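Local coordinates for protein putative adhesin (Bacteroides fragilis NCTC 9343, PDB 3PET) that is of unknown function but, as a right-handed beta-helix of the auto-transporter adhesin head family, probably takes part in cell adhesion, at residues N169-C183 / T186-K200. Numbering follows the deposited sequence. Where two conformers were deposited one is given.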
ATOM      1  N   ASN A 169     -25.953   8.179  -1.877  1.00 18.48           N
ATOM      2  CA  ASN A 169     -26.566   9.153  -2.784  1.00 17.94           C
ATOM      3  C   ASN A 169     -25.492  10.009  -3.429  1.00 20.48           C
ATOM      4  O   ASN A 169     -25.514  10.187  -4.632  1.00 21.31           O
ATOM      5  CB  ASN A 169     -27.619  10.008  -2.073  1.00 19.60           C
ATOM      6  CG  ASN A 169     -28.918   9.264  -1.918  1.00 41.06           C
ATOM      7  OD1 ASN A 169     -29.349   8.517  -2.804  1.00 35.58           O
ATOM      8  ND2 ASN A 169     -29.565   9.448  -0.799  1.00 34.82           N
ATOM      9  N   ALA A 170     -24.535  10.496  -2.639  1.00 17.99           N
ATOM     10  CA  ALA A 170     -23.426  11.324  -3.111  1.00 17.49           C
ATOM     11  C   ALA A 170     -22.110  10.652  -2.777  1.00 21.18           C
ATOM     12  O   ALA A 170     -21.907  10.195  -1.646  1.00 19.94           O
ATOM     13  CB  ALA A 170     -23.493  12.708  -2.481  1.00 18.16           C
ATOM     14  N   VAL A 171     -21.230  10.554  -3.765  1.00 17.29           N
ATOM     15  CA  VAL A 171     -19.919   9.936  -3.558  1.00 16.44           C
ATOM     16  C   VAL A 171     -18.839  10.942  -3.915  1.00 20.29           C
ATOM     17  O   VAL A 171     -18.940  11.622  -4.940  1.00 17.95           O
ATOM     18  CB  VAL A 171     -19.757   8.599  -4.365  1.00 19.83           C
ATOM     19  CG1 VAL A 171     -18.315   8.094  -4.369  1.00 18.20           C
ATOM     20  CG2 VAL A 171     -20.693   7.518  -3.838  1.00 19.57           C
ATOM     21  N   GLU A 172     -17.788  11.011  -3.075  1.00 18.93           N
ATOM     22  CA  GLU A 172     -16.568  11.785  -3.347  1.00 19.51           C
ATOM     23  C   GLU A 172     -15.435  10.787  -3.295  1.00 23.68           C
ATOM     24  O   GLU A 172     -15.135  10.267  -2.227  1.00 22.06           O
ATOM     25  CB  GLU A 172     -16.376  12.942  -2.365  1.00 21.81           C
ATOM     26  CG  GLU A 172     -17.445  14.024  -2.510  1.00 38.53           C
ATOM     27  CD  GLU A 172     -17.957  14.661  -1.229  1.00 66.49           C
ATOM     28  OE1 GLU A 172     -17.256  14.594  -0.193  1.00 57.55           O
ATOM     29  OE2 GLU A 172     -19.068  15.239  -1.271  1.00 66.07           O
ATOM     30  N   ALA A 173     -14.883  10.419  -4.454  1.00 20.26           N
ATOM     31  CA  ALA A 173     -13.833   9.403  -4.495  1.00 18.68           C
ATOM     32  C   ALA A 173     -12.539   9.924  -5.077  1.00 22.41           C
ATOM     33  O   ALA A 173     -12.549  10.571  -6.125  1.00 23.83           O
ATOM     34  CB  ALA A 173     -14.307   8.197  -5.301  1.00 18.82           C
ATOM     35  N   SER A 174     -11.410   9.638  -4.402  1.00 16.73           N
ATOM     36  CA  SER A 174     -10.098  10.033  -4.906  0.50 15.89           C
ATOM     37  C   SER A 174      -9.119   8.910  -4.640  1.00 19.53           C
ATOM     38  O   SER A 174      -9.065   8.403  -3.523  1.00 19.44           O
ATOM     39  CB  SER A 174      -9.633  11.359  -4.308  0.50 18.66           C
ATOM     40  OG  SER A 174      -8.306  11.655  -4.712  0.50 24.59           O
ATOM     41  N   SER A 175      -8.417   8.461  -5.716  1.00 16.18           N
ATOM     42  CA  SER A 175      -7.451   7.370  -5.650  1.00 15.88           C
ATOM     43  C   SER A 175      -6.048   7.956  -5.877  1.00 18.94           C
ATOM     44  O   SER A 175      -5.786   8.461  -6.973  1.00 18.35           O
ATOM     45  CB  SER A 175      -7.817   6.282  -6.670  1.00 18.11           C
ATOM     46  OG  SER A 175      -7.837   6.798  -7.995  1.00 22.02           O
ATOM     47  N   GLN A 176      -5.176   7.965  -4.826  1.00 15.73           N
ATOM     48  CA  GLN A 176      -3.835   8.585  -4.872  1.00 15.20           C
ATOM     49  C   GLN A 176      -2.677   7.607  -4.625  1.00 18.40           C
ATOM     50  O   GLN A 176      -1.519   7.977  -4.825  1.00 15.87           O
ATOM     51  CB  GLN A 176      -3.729   9.711  -3.843  1.00 15.86           C
ATOM     52  CG  GLN A 176      -4.622  10.901  -4.103  1.00 28.40           C
ATOM     53  CD  GLN A 176      -4.507  11.873  -2.953  1.00 38.40           C
ATOM     54  OE1 GLN A 176      -5.142  11.711  -1.928  1.00 31.36           O
ATOM     55  NE2 GLN A 176      -3.605  12.842  -3.061  1.00 33.50           N
ATOM     56  N   GLY A 177      -2.990   6.384  -4.194  1.00 17.14           N
ATOM     57  CA  GLY A 177      -1.969   5.360  -3.984  1.00 16.65           C
ATOM     58  C   GLY A 177      -2.010   4.339  -5.100  1.00 19.64           C
ATOM     59  O   GLY A 177      -2.244   4.679  -6.271  1.00 18.21           O
ATOM     60  N   VAL A 178      -1.817   3.070  -4.735  1.00 16.16           N
ATOM     61  CA  VAL A 178      -1.846   1.951  -5.685  1.00 15.30           C
ATOM     62  C   VAL A 178      -3.051   1.101  -5.334  1.00 18.26           C
ATOM     63  O   VAL A 178      -3.085   0.520  -4.246  1.00 16.98           O
ATOM     64  CB  VAL A 178      -0.521   1.146  -5.655  1.00 17.92           C
ATOM     65  CG1 VAL A 178      -0.593  -0.064  -6.584  1.00 17.31           C
ATOM     66  CG2 VAL A 178       0.659   2.036  -6.026  1.00 17.18           C
ATOM     67  N   GLY A 179      -4.035   1.064  -6.229  1.00 13.79           N
ATOM     68  CA  GLY A 179      -5.262   0.330  -5.959  1.00 14.42           C
ATOM     69  C   GLY A 179      -6.487   0.993  -6.547  1.00 18.80           C
ATOM     70  O   GLY A 179      -6.431   2.136  -7.001  1.00 17.88           O
ATOM     71  N   ASP A 180      -7.604   0.262  -6.535  1.00 14.81           N
ATOM     72  CA  ASP A 180      -8.859   0.674  -7.138  1.00 15.24           C
ATOM     73  C   ASP A 180      -9.899   1.075  -6.132  1.00 19.14           C
ATOM     74  O   ASP A 180      -9.872   0.611  -4.992  1.00 17.13           O
ATOM     75  CB  ASP A 180      -9.432  -0.497  -7.957  1.00 17.50           C
ATOM     76  CG  ASP A 180      -8.575  -0.965  -9.122  1.00 26.75           C
ATOM     77  OD1 ASP A 180      -7.799  -0.145  -9.662  1.00 23.59           O
ATOM     78  OD2 ASP A 180      -8.702  -2.140  -9.513  1.00 38.57           O
ATOM     79  N   ILE A 181     -10.862   1.890  -6.573  1.00 15.81           N
ATOM     80  CA  ILE A 181     -12.036   2.218  -5.757  1.00 15.93           C
ATOM     81  C   ILE A 181     -13.249   1.735  -6.531  1.00 18.53           C
ATOM     82  O   ILE A 181     -13.434   2.144  -7.674  1.00 16.10           O
ATOM     83  CB  ILE A 181     -12.180   3.722  -5.367  1.00 18.14           C
ATOM     84  CG1 ILE A 181     -10.961   4.227  -4.577  1.00 16.75           C
ATOM     85  CG2 ILE A 181     -13.495   3.973  -4.585  1.00 17.49           C
ATOM     86  CD1 ILE A 181     -10.983   5.723  -4.325  1.00 13.48           C
ATOM     87  N   THR A 182     -14.058   0.861  -5.930  1.00 16.65           N
ATOM     88  CA  THR A 182     -15.330   0.434  -6.509  1.00 16.65           C
ATOM     89  C   THR A 182     -16.372   1.058  -5.618  1.00 20.69           C
ATOM     90  O   THR A 182     -16.239   0.989  -4.405  1.00 19.44           O
ATOM     91  CB  THR A 182     -15.442  -1.091  -6.663  1.00 23.75           C
ATOM     92  OG1 THR A 182     -14.330  -1.549  -7.438  1.00 23.54           O
ATOM     93  CG2 THR A 182     -16.758  -1.512  -7.358  1.00 18.86           C
ATOM     94  N   CYS A 183     -17.336   1.785  -6.198  1.00 19.51           N
ATOM     95  CA  CYS A 183     -18.322   2.490  -5.379  1.00 17.84           C
ATOM     96  C   CYS A 183     -19.675   2.507  -6.080  1.00 22.56           C
ATOM     97  O   CYS A 183     -19.851   1.860  -7.115  1.00 21.56           O
ATOM     98  CB  CYS A 183     -17.836   3.895  -5.023  1.00 16.83           C
ATOM     99  SG  CYS A 183     -17.475   4.932  -6.462  1.00 20.31           S
ATOM    100  N   THR A 186     -25.895   6.993  -6.450  1.00 20.61           N
ATOM    101  CA  THR A 186     -27.206   7.066  -7.104  1.00 20.96           C
ATOM    102  C   THR A 186     -27.511   8.470  -7.626  1.00 23.66           C
ATOM    103  O   THR A 186     -28.198   8.576  -8.622  1.00 24.38           O
ATOM    104  CB  THR A 186     -28.340   6.564  -6.190  1.00 28.74           C
ATOM    105  OG1 THR A 186     -28.612   7.549  -5.199  1.00 38.10           O
ATOM    106  CG2 THR A 186     -28.035   5.215  -5.538  1.00 21.79           C
ATOM    107  N   GLU A 187     -27.046   9.545  -6.948  1.00 20.20           N
ATOM    108  CA  GLU A 187     -27.382  10.906  -7.377  1.00 19.59           C
ATOM    109  C   GLU A 187     -26.181  11.719  -7.915  1.00 23.41           C
ATOM    110  O   GLU A 187     -26.348  12.454  -8.891  1.00 21.64           O
ATOM    111  CB  GLU A 187     -28.029  11.688  -6.221  1.00 20.86           C
ATOM    112  CG  GLU A 187     -29.397  11.151  -5.809  1.00 30.40           C
ATOM    113  CD  GLU A 187     -30.077  11.828  -4.629  1.00 60.12           C
ATOM    114  OE1 GLU A 187     -29.413  12.607  -3.905  1.00 43.70           O
ATOM    115  OE2 GLU A 187     -31.276  11.547  -4.407  1.00 68.58           O
ATOM    116  N   SER A 188     -25.013  11.639  -7.259  1.00 19.30           N
ATOM    117  CA  SER A 188     -23.854  12.405  -7.720  0.60 18.54           C
ATOM    118  C   SER A 188     -22.545  11.697  -7.422  1.00 22.98           C
ATOM    119  O   SER A 188     -22.444  10.940  -6.447  1.00 20.63           O
ATOM    120  CB  SER A 188     -23.832  13.802  -7.102  0.60 18.96           C
ATOM    121  OG  SER A 188     -23.580  13.765  -5.710  0.60 15.30           O
ATOM    122  N   ILE A 189     -21.533  11.952  -8.273  1.00 19.61           N
ATOM    123  CA  ILE A 189     -20.208  11.381  -8.066  1.00 18.74           C
ATOM    124  C   ILE A 189     -19.142  12.387  -8.479  1.00 23.17           C
ATOM    125  O   ILE A 189     -19.160  12.920  -9.587  1.00 21.04           O
ATOM    126  CB  ILE A 189     -19.940   9.976  -8.699  1.00 22.45           C
ATOM    127  CG1 ILE A 189     -18.513   9.469  -8.277  1.00 22.38           C
ATOM    128  CG2 ILE A 189     -20.123   9.975 -10.249  1.00 22.92           C
ATOM    129  CD1 ILE A 189     -18.273   8.063  -8.313  1.00 28.02           C
ATOM    130  N   ASP A 190     -18.228  12.656  -7.555  1.00 20.58           N
ATOM    131  CA  ASP A 190     -17.032  13.445  -7.795  1.00 20.58           C
ATOM    132  C   ASP A 190     -15.901  12.430  -7.704  1.00 23.68           C
ATOM    133  O   ASP A 190     -15.702  11.835  -6.641  1.00 22.15           O
ATOM    134  CB  ASP A 190     -16.912  14.594  -6.779  1.00 24.12           C
ATOM    135  CG  ASP A 190     -15.963  15.700  -7.203  1.00 41.79           C
ATOM    136  OD1 ASP A 190     -14.849  15.380  -7.682  1.00 40.74           O
ATOM    137  OD2 ASP A 190     -16.317  16.882  -7.025  1.00 54.87           O
ATOM    138  N   ALA A 191     -15.251  12.112  -8.840  1.00 20.14           N
ATOM    139  CA  ALA A 191     -14.212  11.078  -8.858  1.00 19.20           C
ATOM    140  C   ALA A 191     -12.918  11.615  -9.440  1.00 22.08           C
ATOM    141  O   ALA A 191     -12.948  12.295 -10.479  1.00 20.16           O
ATOM    142  CB  ALA A 191     -14.687   9.855  -9.658  1.00 19.83           C
ATOM    143  N   ALA A 192     -11.773  11.337  -8.754  1.00 17.53           N
ATOM    144  CA  ALA A 192     -10.466  11.812  -9.221  1.00 17.46           C
ATOM    145  C   ALA A 192      -9.422  10.704  -9.170  1.00 21.23           C
ATOM    146  O   ALA A 192      -9.069  10.254  -8.083  1.00 19.76           O
ATOM    147  CB  ALA A 192     -10.010  13.002  -8.378  1.00 18.23           C
ATOM    148  N   VAL A 193      -8.870  10.309 -10.346  1.00 18.13           N
ATOM    149  CA  VAL A 193      -7.797   9.290 -10.431  1.00 17.19           C
ATOM    150  C   VAL A 193      -6.458  10.030 -10.367  1.00 19.76           C
ATOM    151  O   VAL A 193      -6.187  10.876 -11.219  1.00 18.15           O
ATOM    152  CB  VAL A 193      -7.937   8.376 -11.690  1.00 20.78           C
ATOM    153  CG1 VAL A 193      -6.603   7.722 -12.084  1.00 20.47           C
ATOM    154  CG2 VAL A 193      -9.004   7.311 -11.463  1.00 19.49           C
ATOM    155  N   ARG A 194      -5.653   9.770  -9.327  1.00 17.33           N
ATOM    156  CA  ARG A 194      -4.376  10.485  -9.141  1.00 16.74           C
ATOM    157  C   ARG A 194      -3.190   9.555  -8.840  1.00 19.50           C
ATOM    158  O   ARG A 194      -2.076  10.042  -8.664  1.00 18.08           O
ATOM    159  CB  ARG A 194      -4.496  11.514  -7.997  1.00 18.90           C
ATOM    160  CG  ARG A 194      -5.499  12.663  -8.194  1.00 30.64           C
ATOM    161  CD  ARG A 194      -4.972  13.699  -9.183  1.00 47.60           C
ATOM    162  NE  ARG A 194      -5.775  14.926  -9.199  1.00 58.19           N
ATOM    163  CZ  ARG A 194      -6.862  15.116  -9.946  1.00 69.30           C
ATOM    164  NH1 ARG A 194      -7.303  14.152 -10.750  1.00 41.00           N
ATOM    165  NH2 ARG A 194      -7.515  16.270  -9.897  1.00 61.57           N
ATOM    166  N   GLY A 195      -3.416   8.238  -8.836  1.00 15.19           N
ATOM    167  CA  GLY A 195      -2.336   7.279  -8.604  1.00 14.62           C
ATOM    168  C   GLY A 195      -2.303   6.209  -9.666  1.00 19.27           C
ATOM    169  O   GLY A 195      -2.529   6.492 -10.847  1.00 17.89           O
ATOM    170  N   VAL A 196      -2.043   4.957  -9.246  1.00 16.32           N
ATOM    171  CA  VAL A 196      -2.052   3.798 -10.139  1.00 15.13           C
ATOM    172  C   VAL A 196      -3.261   2.978  -9.741  1.00 18.06           C
ATOM    173  O   VAL A 196      -3.266   2.328  -8.696  1.00 15.62           O
ATOM    174  CB  VAL A 196      -0.732   2.983 -10.118  1.00 18.73           C
ATOM    175  CG1 VAL A 196      -0.785   1.841 -11.131  1.00 19.09           C
ATOM    176  CG2 VAL A 196       0.469   3.874 -10.416  1.00 18.27           C
ATOM    177  N   GLY A 197      -4.303   3.060 -10.545  1.00 16.10           N
ATOM    178  CA  GLY A 197      -5.545   2.367 -10.240  1.00 14.82           C
ATOM    179  C   GLY A 197      -6.722   3.153 -10.763  1.00 18.36           C
ATOM    180  O   GLY A 197      -6.582   4.320 -11.163  1.00 16.72           O
ATOM    181  N   SER A 198      -7.881   2.511 -10.740  1.00 14.29           N
ATOM    182  CA  SER A 198      -9.106   3.014 -11.331  1.00 14.93           C
ATOM    183  C   SER A 198     -10.243   3.209 -10.363  1.00 19.64           C
ATOM    184  O   SER A 198     -10.272   2.588  -9.307  1.00 18.21           O
ATOM    185  CB  SER A 198      -9.568   2.039 -12.409  1.00 18.87           C
ATOM    186  OG  SER A 198      -8.543   1.890 -13.378  1.00 24.28           O
ATOM    187  N   ILE A 199     -11.215   4.039 -10.764  1.00 18.90           N
ATOM    188  CA  ILE A 199     -12.454   4.256  -9.994  1.00 18.23           C
ATOM    189  C   ILE A 199     -13.619   3.711 -10.830  1.00 21.11           C
ATOM    190  O   ILE A 199     -13.818   4.123 -11.974  1.00 21.55           O
ATOM    191  CB  ILE A 199     -12.667   5.735  -9.556  1.00 20.77           C
ATOM    192  CG1 ILE A 199     -11.494   6.210  -8.645  1.00 19.06           C
ATOM    193  CG2 ILE A 199     -14.036   5.911  -8.874  1.00 18.90           C
ATOM    194  CD1 ILE A 199     -11.406   7.700  -8.370  1.00 17.44           C
ATOM    195  N   LYS A 200     -14.336   2.735 -10.268  1.00 17.22           N
ATOM    196  CA  LYS A 200     -15.487   2.110 -10.908  1.00 18.16           C
ATOM    197  C   LYS A 200     -16.725   2.436 -10.095  1.00 20.97           C
ATOM    198  O   LYS A 200     -16.719   2.234  -8.890  1.00 18.65           O
ATOM    199  CB  LYS A 200     -15.296   0.585 -11.040  1.00 21.62           C
ATOM    200  CG  LYS A 200     -14.319   0.175 -12.149  1.00 30.65           C
ATOM    201  CD  LYS A 200     -13.794  -1.247 -11.966  1.00 40.40           C
ATOM    202  CE  LYS A 200     -12.747  -1.368 -10.872  1.00 49.89           C
ATOM    203  NZ  LYS A 200     -12.214  -2.753 -10.766  1.00 57.11           N
TER
HETATM  204  O   HOH W   1     -20.675  13.826  -5.302  1.00 27.51           O
HETATM  205  O   HOH W   2     -12.669  13.527  -5.737  1.00 32.67           O
HETATM  206  O   HOH W   3      -5.468   6.086  -9.003  1.00 14.03           O
HETATM  207  O   HOH W   4      -1.054  10.444  -6.332  1.00 20.48           O
HETATM  208  O   HOH W   5     -11.002  -3.534  -8.460  1.00 43.83           O
HETATM  209  O   HOH W   6      -9.734  -2.347 -12.036  1.00 49.32           O
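Strands 171-175 and 188-193 run parallel, 2° apart with axes 4.7 Å from each other, from Ala170 beside Ser188 to Ser175 beside Val193; past the turn the pairing resumes with Ile181 on Ile199. Two coils of the right-handed beta-helix are thus stacked in register along their strands. The turn repeats too: Gly179 N binds Val196 O, and Gly197 CA makes a CA-H...O contact with Gly179 O at 3.4 Å. Ser198 N, 4.0 Å from Gly179 O, bonds instead to the side chain of Asp180. With CG beside its own backbone N (chi1 -62°), OD1 of Asp180 takes the Ser198 N-H at 2.9 Å on its anti side, tilted from the carboxylate plane. OD2 makes a long salt bridge to Lys200 NZ, 3.8 Å away, and two waters each link the same pair of atoms. At the other corner Asn169 O accepts from both Glu187 N and Ser188 N, while the Glu187 carboxylate stacks on the Asn169 amide, planes 16° apart; Asn169 ND2 bonds to Gln149. Inside the coil, Ile189 CD1 lies between Cys183 SG and Val171 CG1, and Ile199 CD1 reaches Ser175 OG at 3.7 Å. That hydroxyl also meets a water that accepts from Gly195 N. Strands 147-155 and 161-168 continue the stack on one side, 207-212 and 218-220 on the other, and Val178 and Val196 pack on Val139 and Gly99 of the second subunit.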